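Local coordinates for protein aryl acylamidase (bacterium CSBL00001, PDB 4YJ6) that probably hydrolyses the amide bond of N-acyl arylamines, as a bacterial aryl acylamidase of the amidase signature family, at residues G387-F392 and I461-A466; G219-E224 and L376-V381; L256-A261 and D469-S474; R229-A234 and A476-S481. All blocks are in the same frame, centred on the assembly; numbering follows the deposited sequence.

Contact 1: G387-F392 and I461-A466; sequences GVFDRF and IGDRQA
F389 supplies the helix side of this contact, laying its ring against the backbone of I461, G462 and D463 where strand 454-462 runs out. Most of the touching is ring face against main chain. The G462 C and D463 N atoms of one peptide group ride over the face, near its rim, and F389 CE1 comes to 3.5 Å from D463 N. Beside them D463 CA makes a CH-pi contact, 3.8 Å from the F389 ring centroid and 18° off its normal. A flat aromatic suits this place because it can lie close against a peptide and an alpha carbon that carry little bulk.

Apolar contact is made at the far end of the ring, where F389 CZ meets I461 CG2 at 3.8 Å, the two side chains crossing at about a right angle. At the rim the same CZ lies 3.4 Å from I461 O, close to the ring plane, an electrostatically sensible meeting of aromatic C-H and carbonyl oxygen.

The D463 CG is anti to the backbone N (chi1 -167°), which carries the carboxylate alongside the phenylalanine, OD1 lying in van der Waals contact 3.5 Å from F389 CB. The polar bonds stay within 461-466 and centre on D463. OD1 takes a weak bond from R464 N. With A466 N bonded to D463 O, residues D463 to A466 form a type II beta turn, the link between a sheet strand and helix 467-480 in this alpha/beta amidase fold.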
loop_
_atom_site.group_PDB
_atom_site.type_symbol
_atom_site.label_atom_id
_atom_site.label_comp_id
_atom_site.label_asym_id
_atom_site.label_seq_id
_atom_site.Cartn_x
_atom_site.Cartn_y
_atom_site.Cartn_z
ATOM N N GLY A 387 -8.099 -10.422 -21.148
ATOM C CA GLY A 387 -8.819 -11.621 -21.598
ATOM C C GLY A 387 -9.764 -12.122 -20.517
ATOM O O GLY A 387 -10.844 -12.627 -20.804
ATOM N N VAL A 388 -9.358 -12.006 -19.253
ATOM C CA VAL A 388 -10.257 -12.349 -18.160
ATOM C C VAL A 388 -11.451 -11.398 -18.137
ATOM O O VAL A 388 -12.600 -11.825 -18.034
ATOM C CB VAL A 388 -9.500 -12.308 -16.809
ATOM C CG1 VAL A 388 -10.468 -12.379 -15.605
ATOM C CG2 VAL A 388 -8.480 -13.468 -16.755
ATOM N N PHE A 389 -11.193 -10.082 -18.219
ATOM C CA PHE A 389 -12.303 -9.147 -18.077
ATOM C C PHE A 389 -13.207 -9.036 -19.307
ATOM O O PHE A 389 -14.274 -8.416 -19.242
ATOM C CB PHE A 389 -11.746 -7.781 -17.569
ATOM C CG PHE A 389 -11.244 -7.896 -16.151
ATOM C CD1 PHE A 389 -12.156 -8.065 -15.114
ATOM C CD2 PHE A 389 -9.889 -7.964 -15.870
ATOM C CE1 PHE A 389 -11.721 -8.255 -13.802
ATOM C CE2 PHE A 389 -9.440 -8.171 -14.561
ATOM C CZ PHE A 389 -10.377 -8.334 -13.524
ATOM N N ASP A 390 -12.824 -9.697 -20.401
ATOM C CA ASP A 390 -13.743 -9.857 -21.531
ATOM C C ASP A 390 -14.957 -10.704 -21.137
ATOM O O ASP A 390 -16.061 -10.528 -21.671
ATOM C CB ASP A 390 -13.038 -10.552 -22.679
ATOM C CG ASP A 390 -12.160 -9.631 -23.504
ATOM O OD1 ASP A 390 -12.281 -8.380 -23.429
ATOM O OD2 ASP A 390 -11.345 -10.184 -24.282
ATOM N N ARG A 391 -14.740 -11.608 -20.179
ATOM C CA ARG A 391 -15.744 -12.590 -19.796
ATOM C C ARG A 391 -16.203 -12.546 -18.340
ATOM O O ARG A 391 -17.275 -13.088 -18.052
ATOM C CB ARG A 391 -15.205 -13.981 -20.086
ATOM C CG ARG A 391 -14.839 -14.195 -21.560
ATOM C CD ARG A 391 -14.550 -15.666 -21.818
ATOM N NE ARG A 391 -14.312 -15.968 -23.229
ATOM C CZ ARG A 391 -13.156 -16.408 -23.737
ATOM N NH1 ARG A 391 -12.088 -16.587 -22.959
ATOM N NH2 ARG A 391 -13.062 -16.666 -25.041
ATOM N N PHE A 392 -15.421 -11.930 -17.440
ATOM C CA PHE A 392 -15.722 -11.934 -16.012
ATOM C C PHE A 392 -15.798 -10.521 -15.489
ATOM O O PHE A 392 -15.172 -9.599 -16.038
ATOM C CB PHE A 392 -14.628 -12.700 -15.231
ATOM C CG PHE A 392 -14.626 -14.198 -15.559
ATOM C CD1 PHE A 392 -15.413 -15.065 -14.839
ATOM C CD2 PHE A 392 -13.854 -14.669 -16.597
ATOM C CE1 PHE A 392 -15.436 -16.439 -15.170
ATOM C CE2 PHE A 392 -13.860 -16.018 -16.947
ATOM C CZ PHE A 392 -14.644 -16.911 -16.215
ATOM N N ILE A 461 -9.597 -8.203 -7.966
ATOM C CA ILE A 461 -9.211 -7.338 -9.080
ATOM C C ILE A 461 -10.442 -6.991 -9.919
ATOM O O ILE A 461 -11.245 -7.894 -10.255
ATOM C CB ILE A 461 -8.170 -8.063 -9.990
ATOM C CG1 ILE A 461 -6.978 -8.588 -9.163
ATOM C CG2 ILE A 461 -7.698 -7.106 -11.126
ATOM C CD1 ILE A 461 -5.899 -9.382 -10.030
ATOM N N GLY A 462 -10.603 -5.705 -10.275
ATOM C CA GLY A 462 -11.662 -5.322 -11.193
ATOM C C GLY A 462 -11.142 -5.007 -12.570
ATOM O O GLY A 462 -9.929 -4.917 -12.793
ATOM N N ASP A 463 -12.079 -4.835 -13.502
ATOM C CA ASP A 463 -11.757 -4.396 -14.864
ATOM C C ASP A 463 -11.139 -3.005 -14.765
ATOM O O ASP A 463 -11.251 -2.330 -13.732
ATOM C CB ASP A 463 -13.062 -4.322 -15.664
ATOM C CG ASP A 463 -12.864 -4.183 -17.155
ATOM O OD1 ASP A 463 -11.741 -4.310 -17.679
ATOM O OD2 ASP A 463 -13.904 -3.981 -17.825
ATOM N N ARG A 464 -10.475 -2.579 -15.835
ATOM C CA ARG A 464 -9.973 -1.193 -15.839
ATOM C C ARG A 464 -11.066 -0.221 -15.436
ATOM O O ARG A 464 -12.178 -0.269 -15.944
ATOM C CB ARG A 464 -9.392 -0.834 -17.234
ATOM C CG ARG A 464 -8.079 -1.605 -17.574
ATOM C CD ARG A 464 -6.789 -1.024 -16.890
ATOM N NE ARG A 464 -6.536 0.318 -17.357
ATOM C CZ ARG A 464 -5.425 0.794 -17.914
ATOM N NH1 ARG A 464 -4.260 0.122 -18.054
ATOM N NH2 ARG A 464 -5.468 2.036 -18.270
ATOM N N GLN A 465 -10.724 0.686 -14.507
ATOM C CA GLN A 465 -11.625 1.749 -14.018
ATOM C C GLN A 465 -12.840 1.258 -13.231
ATOM O O GLN A 465 -13.736 2.053 -12.916
ATOM C CB GLN A 465 -12.005 2.733 -15.139
ATOM C CG GLN A 465 -10.843 3.734 -15.375
ATOM C CD GLN A 465 -10.966 4.423 -16.713
ATOM O OE1 GLN A 465 -11.686 5.404 -16.856
ATOM N NE2 GLN A 465 -10.299 3.887 -17.714
ATOM N N ALA A 466 -12.850 -0.028 -12.865
ATOM C CA ALA A 466 -13.972 -0.559 -12.098
ATOM C C ALA A 466 -13.689 -0.546 -10.593
ATOM O O ALA A 466 -13.934 -1.520 -9.870
ATOM C CB ALA A 466 -14.348 -1.996 -12.592
#

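Contact 2: G219-E224 and L376-V381; sequences GPYLYE and LLRTTV
The Y221 ring carries R378 NH2 over the centre of one face, 3.2 Å above its plane, while the guanidinium of R378 has P220 CA over one of its own faces and Y221 CG and a water at its edge. This is a cation-pi interaction, with R378 CZ 4.5 Å from the Y221 ring centroid and only 7° off the normal. The two planes stand 79° apart, so the arginine presents an edge to the ring: NH2 points into the pi cloud instead of stacking flat on it. Arginine suits the site because its chain can span the distance from helix 368-389 to the loop before strand 223-228. With CG anti to the backbone N and the chain extended as far as NE, the charge is delivered well clear of the helix. Its NE is held by F438 O of helix 434-439, which fixes the rotation of the group, and Y221 OH reaches R464 NH1 at the other end of the ring. The remaining grip on the loop is light. R378 NH1 gives a weak bond to G219 O, at 3.3 Å with an N-H...O angle of 121°, and the water accepts from R378 NH2 at 3.0 Å and donates weakly to G219 O.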
loop_
_atom_site.group_PDB
_atom_site.type_symbol
_atom_site.label_atom_id
_atom_site.label_comp_id
_atom_site.label_asym_id
_atom_site.label_seq_id
_atom_site.Cartn_x
_atom_site.Cartn_y
_atom_site.Cartn_z
ATOM N N GLY A 219 8.880 3.192 -15.729
ATOM C CA GLY A 219 8.553 2.246 -14.677
ATOM C C GLY A 219 7.153 1.656 -14.826
ATOM O O GLY A 219 6.405 1.963 -15.764
ATOM N N PRO A 220 6.786 0.756 -13.917
ATOM C CA PRO A 220 5.401 0.247 -13.876
ATOM C C PRO A 220 4.435 1.346 -13.441
ATOM O O PRO A 220 4.841 2.463 -13.059
ATOM C CB PRO A 220 5.442 -0.824 -12.783
ATOM C CG PRO A 220 6.847 -0.888 -12.293
ATOM C CD PRO A 220 7.583 0.327 -12.761
ATOM N N TYR A 221 3.147 1.045 -13.485
ATOM C CA TYR A 221 2.194 1.996 -12.923
ATOM C C TYR A 221 2.448 2.159 -11.412
ATOM O O TYR A 221 2.613 1.170 -10.698
ATOM C CB TYR A 221 0.773 1.476 -13.145
ATOM C CG TYR A 221 0.256 1.479 -14.560
ATOM C CD1 TYR A 221 0.285 2.629 -15.334
ATOM C CD2 TYR A 221 -0.305 0.321 -15.116
ATOM C CE1 TYR A 221 -0.239 2.638 -16.626
ATOM C CE2 TYR A 221 -0.846 0.335 -16.400
ATOM C CZ TYR A 221 -0.803 1.499 -17.143
ATOM O OH TYR A 221 -1.348 1.529 -18.402
ATOM N N LEU A 222 2.381 3.402 -10.928
ATOM C CA LEU A 222 2.594 3.711 -9.513
ATOM C C LEU A 222 1.317 4.331 -8.969
ATOM O O LEU A 222 0.684 5.159 -9.652
ATOM C CB LEU A 222 3.708 4.757 -9.340
ATOM C CG LEU A 222 5.029 4.408 -10.052
ATOM C CD1 LEU A 222 6.085 5.549 -9.823
ATOM C CD2 LEU A 222 5.579 3.075 -9.524
ATOM N N TYR A 223 0.968 3.965 -7.743
ATOM C CA TYR A 223 -0.272 4.411 -7.141
ATOM C C TYR A 223 -0.077 4.873 -5.706
ATOM O O TYR A 223 0.762 4.321 -4.970
ATOM C CB TYR A 223 -1.213 3.208 -7.021
ATOM C CG TYR A 223 -1.384 2.372 -8.269
ATOM C CD1 TYR A 223 -2.286 2.777 -9.278
ATOM C CD2 TYR A 223 -0.689 1.173 -8.434
ATOM C CE1 TYR A 223 -2.487 2.003 -10.423
ATOM C CE2 TYR A 223 -0.897 0.380 -9.613
ATOM C CZ TYR A 223 -1.787 0.825 -10.580
ATOM O OH TYR A 223 -2.026 0.069 -11.704
ATOM N N GLU A 224 -0.879 5.856 -5.278
ATOM C CA GLU A 224 -1.060 6.112 -3.840
ATOM C C GLU A 224 -2.457 5.682 -3.436
ATOM O O GLU A 224 -3.410 5.805 -4.222
ATOM C CB GLU A 224 -0.875 7.610 -3.532
ATOM C CG GLU A 224 0.557 8.103 -3.908
ATOM C CD GLU A 224 1.021 9.340 -3.165
ATOM O OE1 GLU A 224 0.627 9.566 -2.002
ATOM O OE2 GLU A 224 1.812 10.100 -3.781
ATOM N N LEU A 376 7.133 -5.427 -24.129
ATOM C CA LEU A 376 6.353 -6.509 -24.731
ATOM C C LEU A 376 5.814 -7.470 -23.661
ATOM O O LEU A 376 4.672 -7.876 -23.706
ATOM C CB LEU A 376 7.251 -7.271 -25.722
ATOM C CG LEU A 376 6.618 -8.577 -26.249
ATOM C CD1 LEU A 376 5.354 -8.261 -27.052
ATOM C CD2 LEU A 376 7.628 -9.313 -27.124
ATOM N N LEU A 377 6.650 -7.813 -22.683
ATOM C CA LEU A 377 6.220 -8.661 -21.574
ATOM C C LEU A 377 5.039 -7.999 -20.855
ATOM O O LEU A 377 4.032 -8.629 -20.587
ATOM C CB LEU A 377 7.401 -8.939 -20.612
ATOM C CG LEU A 377 7.104 -9.817 -19.370
ATOM C CD1 LEU A 377 8.365 -10.545 -18.879
ATOM C CD2 LEU A 377 6.521 -8.985 -18.199
ATOM N N ARG A 378 5.184 -6.713 -20.555
ATOM C CA ARG A 378 4.145 -5.984 -19.864
ATOM C C ARG A 378 2.841 -5.992 -20.666
ATOM O O ARG A 378 1.759 -6.186 -20.109
ATOM C CB ARG A 378 4.622 -4.527 -19.622
ATOM C CG ARG A 378 3.639 -3.711 -18.798
ATOM C CD ARG A 378 4.154 -2.300 -18.642
ATOM N NE ARG A 378 3.253 -1.506 -17.806
ATOM C CZ ARG A 378 3.478 -0.239 -17.511
ATOM N NH1 ARG A 378 4.597 0.331 -17.936
ATOM N NH2 ARG A 378 2.613 0.431 -16.755
ATOM N N THR A 379 2.961 -5.780 -21.969
ATOM C CA THR A 379 1.793 -5.769 -22.857
ATOM C C THR A 379 1.088 -7.124 -22.793
ATOM O O THR A 379 -0.118 -7.216 -22.693
ATOM C CB THR A 379 2.213 -5.502 -24.319
ATOM O OG1 THR A 379 2.822 -4.203 -24.426
ATOM C CG2 THR A 379 0.986 -5.592 -25.251
ATOM N N THR A 380 1.878 -8.187 -22.818
ATOM C CA THR A 380 1.343 -9.543 -22.785
ATOM C C THR A 380 0.553 -9.785 -21.497
ATOM O O THR A 380 -0.550 -10.360 -21.513
ATOM C CB THR A 380 2.483 -10.559 -22.929
ATOM O OG1 THR A 380 3.152 -10.311 -24.180
ATOM C CG2 THR A 380 1.913 -11.998 -22.969
ATOM N N VAL A 381 1.118 -9.344 -20.371
ATOM C CA VAL A 381 0.414 -9.500 -19.102
ATOM C C VAL A 381 -0.871 -8.694 -19.066
ATOM O O VAL A 381 -1.894 -9.187 -18.615
ATOM C CB VAL A 381 1.315 -9.119 -17.935
ATOM C CG1 VAL A 381 0.511 -9.025 -16.588
ATOM C CG2 VAL A 381 2.450 -10.157 -17.889
HETATM O O HOH W 1 3.530 3.290 -17.060
#

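Contact 3: L256-A261 and D469-S474; sequences LDFTSA and DVIAAS
I471 points from helix 467-480 toward the 256-261 loop and parts its two branches between F258 and A261. The phenylalanine and isoleucine side chains cross at about a right angle, and it is the edge of the F258 ring that is used: CD2 meets I471 CG1 at 3.8 Å, near the ring plane. The other branch is turned by chi1 of -69°, which sets CG2 anti to the backbone N and brings it 3.8 Å from A261 CB and 3.7 Å from F258 O. A beta-branched residue suits this place because one side chain can fill both positions.

A261 also points across the contact, and its small methyl lets the backbones draw near, the CA atoms of A261 and A472 lying 4.9 Å apart. A261 O consequently reaches A472 CA at 3.4 Å in a CA-H...O contact, with A472 CB beside it. F200 of strand 198-201 covers both F258 and I471, so sheet, loop and helix share one hydrophobic cluster.

Behind this surface the loop is shaped by D257. Its OD1 accepts from T259 N, an Asx turn, and from T259 OG1 at 2.7 Å on the syn side; N239 ND2 of helix 231-241 also binds it. S260 OG closes on D257 O. The chemistry thus separates by side: polar bonds within the loop and to N239 hold its shape, while adhesion to helix 467-480 rests on burial of hydrocarbon and close backbone approach.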
loop_
_atom_site.group_PDB
_atom_site.type_symbol
_atom_site.label_atom_id
_atom_site.label_comp_id
_atom_site.label_asym_id
_atom_site.label_seq_id
_atom_site.Cartn_x
_atom_site.Cartn_y
_atom_site.Cartn_z
ATOM N N LEU A 256 -16.390 10.174 -8.685
ATOM C CA LEU A 256 -17.148 9.000 -8.200
ATOM C C LEU A 256 -17.510 9.190 -6.740
ATOM O O LEU A 256 -16.879 9.961 -6.023
ATOM C CB LEU A 256 -16.277 7.744 -8.283
ATOM C CG LEU A 256 -15.807 7.337 -9.669
ATOM C CD1 LEU A 256 -14.862 6.124 -9.549
ATOM C CD2 LEU A 256 -17.023 7.004 -10.552
ATOM N N ASP A 257 -18.522 8.457 -6.281
ATOM C CA ASP A 257 -18.763 8.363 -4.858
ATOM C C ASP A 257 -18.512 6.904 -4.475
ATOM O O ASP A 257 -19.329 6.028 -4.713
ATOM C CB ASP A 257 -20.194 8.803 -4.502
ATOM C CG ASP A 257 -20.547 8.546 -3.058
ATOM O OD1 ASP A 257 -19.655 8.201 -2.271
ATOM O OD2 ASP A 257 -21.752 8.690 -2.700
ATOM N N PHE A 258 -17.354 6.654 -3.884
ATOM C CA PHE A 258 -16.963 5.294 -3.543
ATOM C C PHE A 258 -17.912 4.682 -2.511
ATOM O O PHE A 258 -18.055 3.458 -2.440
ATOM C CB PHE A 258 -15.527 5.322 -2.984
ATOM C CG PHE A 258 -14.472 5.374 -4.065
ATOM C CD1 PHE A 258 -14.262 6.542 -4.809
ATOM C CD2 PHE A 258 -13.710 4.243 -4.343
ATOM C CE1 PHE A 258 -13.278 6.576 -5.830
ATOM C CE2 PHE A 258 -12.706 4.263 -5.331
ATOM C CZ PHE A 258 -12.507 5.442 -6.089
ATOM N N THR A 259 -18.530 5.516 -1.672
ATOM C CA THR A 259 -19.418 4.947 -0.643
ATOM C C THR A 259 -20.693 4.376 -1.254
ATOM O O THR A 259 -21.390 3.583 -0.617
ATOM C CB THR A 259 -19.786 5.979 0.478
ATOM O OG1 THR A 259 -20.620 7.003 -0.058
ATOM C CG2 THR A 259 -18.530 6.593 1.090
ATOM N N SER A 260 -21.009 4.778 -2.479
ATOM C CA SER A 260 -22.233 4.330 -3.122
ATOM C C SER A 260 -22.195 2.830 -3.431
ATOM O O SER A 260 -23.239 2.205 -3.621
ATOM C CB SER A 260 -22.536 5.122 -4.398
ATOM O OG SER A 260 -21.639 4.779 -5.459
ATOM N N ALA A 261 -21.003 2.265 -3.478
ATOM C CA ALA A 261 -20.823 0.850 -3.814
ATOM C C ALA A 261 -20.865 -0.074 -2.593
ATOM O O ALA A 261 -20.953 -1.305 -2.741
ATOM C CB ALA A 261 -19.487 0.677 -4.518
ATOM N N ASP A 469 -16.614 -1.600 -8.412
ATOM C CA ASP A 469 -16.879 -3.054 -8.365
ATOM C C ASP A 469 -15.986 -3.687 -7.295
ATOM O O ASP A 469 -16.383 -4.632 -6.602
ATOM C CB ASP A 469 -16.548 -3.726 -9.709
ATOM C CG ASP A 469 -17.610 -3.508 -10.788
ATOM O OD1 ASP A 469 -18.727 -3.039 -10.469
ATOM O OD2 ASP A 469 -17.320 -3.846 -11.971
ATOM N N VAL A 470 -14.753 -3.209 -7.194
ATOM C CA VAL A 470 -13.812 -3.735 -6.190
ATOM C C VAL A 470 -14.333 -3.388 -4.794
ATOM O O VAL A 470 -14.332 -4.243 -3.908
ATOM C CB VAL A 470 -12.395 -3.196 -6.380
ATOM C CG1 VAL A 470 -11.444 -3.706 -5.262
ATOM C CG2 VAL A 470 -11.854 -3.625 -7.756
ATOM N N ILE A 471 -14.760 -2.146 -4.595
ATOM C CA ILE A 471 -15.336 -1.747 -3.304
ATOM C C ILE A 471 -16.563 -2.646 -3.005
ATOM O O ILE A 471 -16.705 -3.147 -1.906
ATOM C CB ILE A 471 -15.780 -0.274 -3.299
ATOM C CG1 ILE A 471 -14.564 0.677 -3.365
ATOM C CG2 ILE A 471 -16.613 0.036 -2.072
ATOM C CD1 ILE A 471 -13.686 0.683 -2.092
ATOM N N ALA A 472 -17.447 -2.824 -3.982
ATOM C CA ALA A 472 -18.697 -3.576 -3.737
ATOM C C ALA A 472 -18.370 -5.010 -3.296
ATOM O O ALA A 472 -18.919 -5.535 -2.294
ATOM C CB ALA A 472 -19.552 -3.605 -4.981
ATOM N N ALA A 473 -17.485 -5.663 -4.031
ATOM C CA ALA A 473 -17.115 -7.042 -3.667
ATOM C C ALA A 473 -16.410 -7.103 -2.297
ATOM O O ALA A 473 -16.600 -8.058 -1.515
ATOM C CB ALA A 473 -16.214 -7.625 -4.752
ATOM N N SER A 474 -15.552 -6.117 -2.024
ATOM C CA SER A 474 -14.820 -6.079 -0.773
ATOM C C SER A 474 -15.797 -5.947 0.388
ATOM O O SER A 474 -15.642 -6.624 1.402
ATOM C CB SER A 474 -13.845 -4.869 -0.755
ATOM O OG SER A 474 -12.861 -5.008 -1.775
#

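Contact 4: R229-A234 and A476-S481; sequences RTVRDA and AFERAS
E478 reaches from helix 467-480 to the start of helix 231-241, where its carboxylate meets V231. From CB the chain runs straight out, CG anti to the backbone N (chi1 -176°) and CD continuing the line, which carries the charged end across to the other helix. CD comes alongside the valine, 3.7 Å from V231 CG2, as the two side chains slide past each other in opposite directions. At the tip the oxygens divide their work. OE2 accepts from V231 N at 3.0 Å, with an N-H...O angle of 157°, the donor arriving on the syn side though 31° out of the carboxylate plane. The same oxygen lies 3.3 Å from T230 CA and accepts a hydrogen bond from a water at 2.6 Å that also donates to R229 O. OE1 rests 3.5 Å from V231 CB and receives another water, at 2.6 Å, which in turn accepts from R232 N.

A glutamate is well chosen here: the amide groups of a first helical turn lack carbonyl partners, and a negative charge beside that end is probably stabilised by the helix dipole. T230, at the N-cap, serves the third amide of the turn, its OG1 accepting from D233 N. E478 therefore supplements the N-cap from a helix far along the chain but adjacent in space. Around them V231 packs on I471, S474 and A475 of helix 467-480 and on Y198 of strand 198-201, while F477 turns to helix 284-299 and W483 lies against E478.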
loop_
_atom_site.group_PDB
_atom_site.type_symbol
_atom_site.label_atom_id
_atom_site.label_comp_id
_atom_site.label_asym_id
_atom_site.label_seq_id
_atom_site.Cartn_x
_atom_site.Cartn_y
_atom_site.Cartn_z
ATOM N N ARG A 229 -8.914 -0.504 8.241
ATOM C CA ARG A 229 -9.423 -1.741 8.837
ATOM C C ARG A 229 -10.799 -2.063 8.299
ATOM O O ARG A 229 -11.241 -3.210 8.423
ATOM C CB ARG A 229 -9.493 -1.654 10.377
ATOM C CG ARG A 229 -8.088 -1.596 11.035
ATOM C CD ARG A 229 -8.124 -1.610 12.572
ATOM N NE ARG A 229 -8.841 -0.448 13.076
ATOM C CZ ARG A 229 -8.290 0.756 13.265
ATOM N NH1 ARG A 229 -6.987 0.964 13.077
ATOM N NH2 ARG A 229 -9.061 1.742 13.683
ATOM N N THR A 230 -11.498 -1.074 7.741
ATOM C CA THR A 230 -12.824 -1.311 7.153
ATOM C C THR A 230 -12.882 -0.833 5.720
ATOM O O THR A 230 -12.172 0.094 5.328
ATOM C CB THR A 230 -13.957 -0.569 7.887
ATOM O OG1 THR A 230 -13.873 0.858 7.625
ATOM C CG2 THR A 230 -13.871 -0.812 9.385
ATOM N N VAL A 231 -13.771 -1.446 4.953
ATOM C CA VAL A 231 -13.933 -1.051 3.569
ATOM C C VAL A 231 -14.567 0.331 3.503
ATOM O O VAL A 231 -14.176 1.139 2.662
ATOM C CB VAL A 231 -14.749 -2.100 2.776
ATOM C CG1 VAL A 231 -14.968 -1.628 1.328
ATOM C CG2 VAL A 231 -13.990 -3.456 2.830
ATOM N N ARG A 232 -15.499 0.634 4.417
ATOM C CA ARG A 232 -16.127 1.954 4.452
ATOM C C ARG A 232 -15.053 3.049 4.638
ATOM O O ARG A 232 -15.107 4.089 3.993
ATOM C CB ARG A 232 -17.150 2.053 5.614
ATOM C CG ARG A 232 -17.739 3.488 5.803
ATOM C CD ARG A 232 -18.835 3.510 6.891
ATOM N NE ARG A 232 -19.951 2.679 6.418
ATOM C CZ ARG A 232 -20.481 1.614 7.049
ATOM N NH1 ARG A 232 -20.061 1.222 8.271
ATOM N NH2 ARG A 232 -21.473 0.935 6.456
ATOM N N ASP A 233 -14.081 2.834 5.511
ATOM C CA ASP A 233 -13.077 3.883 5.721
ATOM C C ASP A 233 -12.260 4.064 4.449
ATOM O O ASP A 233 -11.779 5.167 4.157
ATOM C CB ASP A 233 -12.120 3.564 6.862
ATOM C CG ASP A 233 -12.715 3.897 8.243
ATOM O OD1 ASP A 233 -13.826 4.466 8.309
ATOM O OD2 ASP A 233 -12.035 3.593 9.228
ATOM N N ALA A 234 -12.024 2.985 3.729
ATOM C CA ALA A 234 -11.252 3.110 2.489
ATOM C C ALA A 234 -12.060 3.880 1.460
ATOM O O ALA A 234 -11.535 4.700 0.716
ATOM C CB ALA A 234 -10.889 1.697 1.948
ATOM N N ALA A 476 -18.974 -6.647 0.449
ATOM C CA ALA A 476 -19.810 -7.854 0.529
ATOM C C ALA A 476 -19.060 -8.962 1.276
ATOM O O ALA A 476 -19.621 -9.671 2.154
ATOM C CB ALA A 476 -20.200 -8.282 -0.870
ATOM N N PHE A 477 -17.783 -9.137 0.947
ATOM C CA PHE A 477 -16.965 -10.147 1.627
ATOM C C PHE A 477 -16.792 -9.772 3.106
ATOM O O PHE A 477 -16.841 -10.622 3.975
ATOM C CB PHE A 477 -15.605 -10.282 0.927
ATOM C CG PHE A 477 -14.738 -11.360 1.492
ATOM C CD1 PHE A 477 -14.928 -12.678 1.098
ATOM C CD2 PHE A 477 -13.748 -11.062 2.430
ATOM C CE1 PHE A 477 -14.135 -13.704 1.641
ATOM C CE2 PHE A 477 -12.931 -12.061 2.963
ATOM C CZ PHE A 477 -13.125 -13.390 2.574
ATOM N N GLU A 478 -16.605 -8.486 3.405
ATOM C CA GLU A 478 -16.403 -8.038 4.758
ATOM C C GLU A 478 -17.614 -8.386 5.626
ATOM O O GLU A 478 -17.450 -8.757 6.791
ATOM C CB GLU A 478 -16.194 -6.502 4.735
ATOM C CG GLU A 478 -15.881 -5.884 6.084
ATOM C CD GLU A 478 -15.741 -4.372 5.946
ATOM O OE1 GLU A 478 -16.596 -3.764 5.274
ATOM O OE2 GLU A 478 -14.796 -3.837 6.519
ATOM N N ARG A 479 -18.809 -8.247 5.073
ATOM C CA ARG A 479 -20.027 -8.553 5.829
ATOM C C ARG A 479 -20.146 -10.060 6.073
ATOM O O ARG A 479 -20.508 -10.496 7.168
ATOM C CB ARG A 479 -21.255 -8.104 5.066
ATOM C CG ARG A 479 -21.443 -6.582 5.079
ATOM C CD ARG A 479 -22.800 -6.206 4.517
ATOM N NE ARG A 479 -22.900 -6.454 3.076
ATOM C CZ ARG A 479 -22.518 -5.595 2.131
ATOM N NH1 ARG A 479 -22.039 -4.414 2.469
ATOM N NH2 ARG A 479 -22.664 -5.899 0.844
ATOM N N ALA A 480 -19.846 -10.834 5.034
ATOM C CA ALA A 480 -20.083 -12.298 5.068
ATOM C C ALA A 480 -18.959 -13.066 5.750
ATOM O O ALA A 480 -19.171 -14.160 6.301
ATOM C CB ALA A 480 -20.273 -12.813 3.667
ATOM N N SER A 481 -17.758 -12.511 5.691
ATOM C CA SER A 481 -16.555 -13.141 6.224
ATOM C C SER A 481 -15.699 -12.106 6.944
ATOM O O SER A 481 -14.605 -11.751 6.497
ATOM C CB SER A 481 -15.774 -13.784 5.056
ATOM O OG SER A 481 -14.574 -14.447 5.484
HETATM O O HOH W 2 -13.804 -4.638 8.798
HETATM O O HOH W 3 -17.086 -1.284 5.944
#

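Overall arrangement
From the N terminus, the chain passes 219-224, enters strand 223-228 and continues into helix 231-241, then reaches the 256-261 loop; each of these regions waits for a later partner. Contact 2 is the first to close, when helix 368-389 arrives, and the end of that same helix opens contact 1, so these two stand in series. Contact 1 closes as strand 454-462 ends. Helix 467-480 follows, closing contact 3 and then contact 4; contact 1 nests within contact 3, and contact 3 within contact 4. Contact 2 crosses both 3 and 4. R464 of contact 1 meets Y221 of contact 2, V470 packs on G462, and V231 touches helix 467-480 beside contact 3, joining the central sheet to its flanking helices.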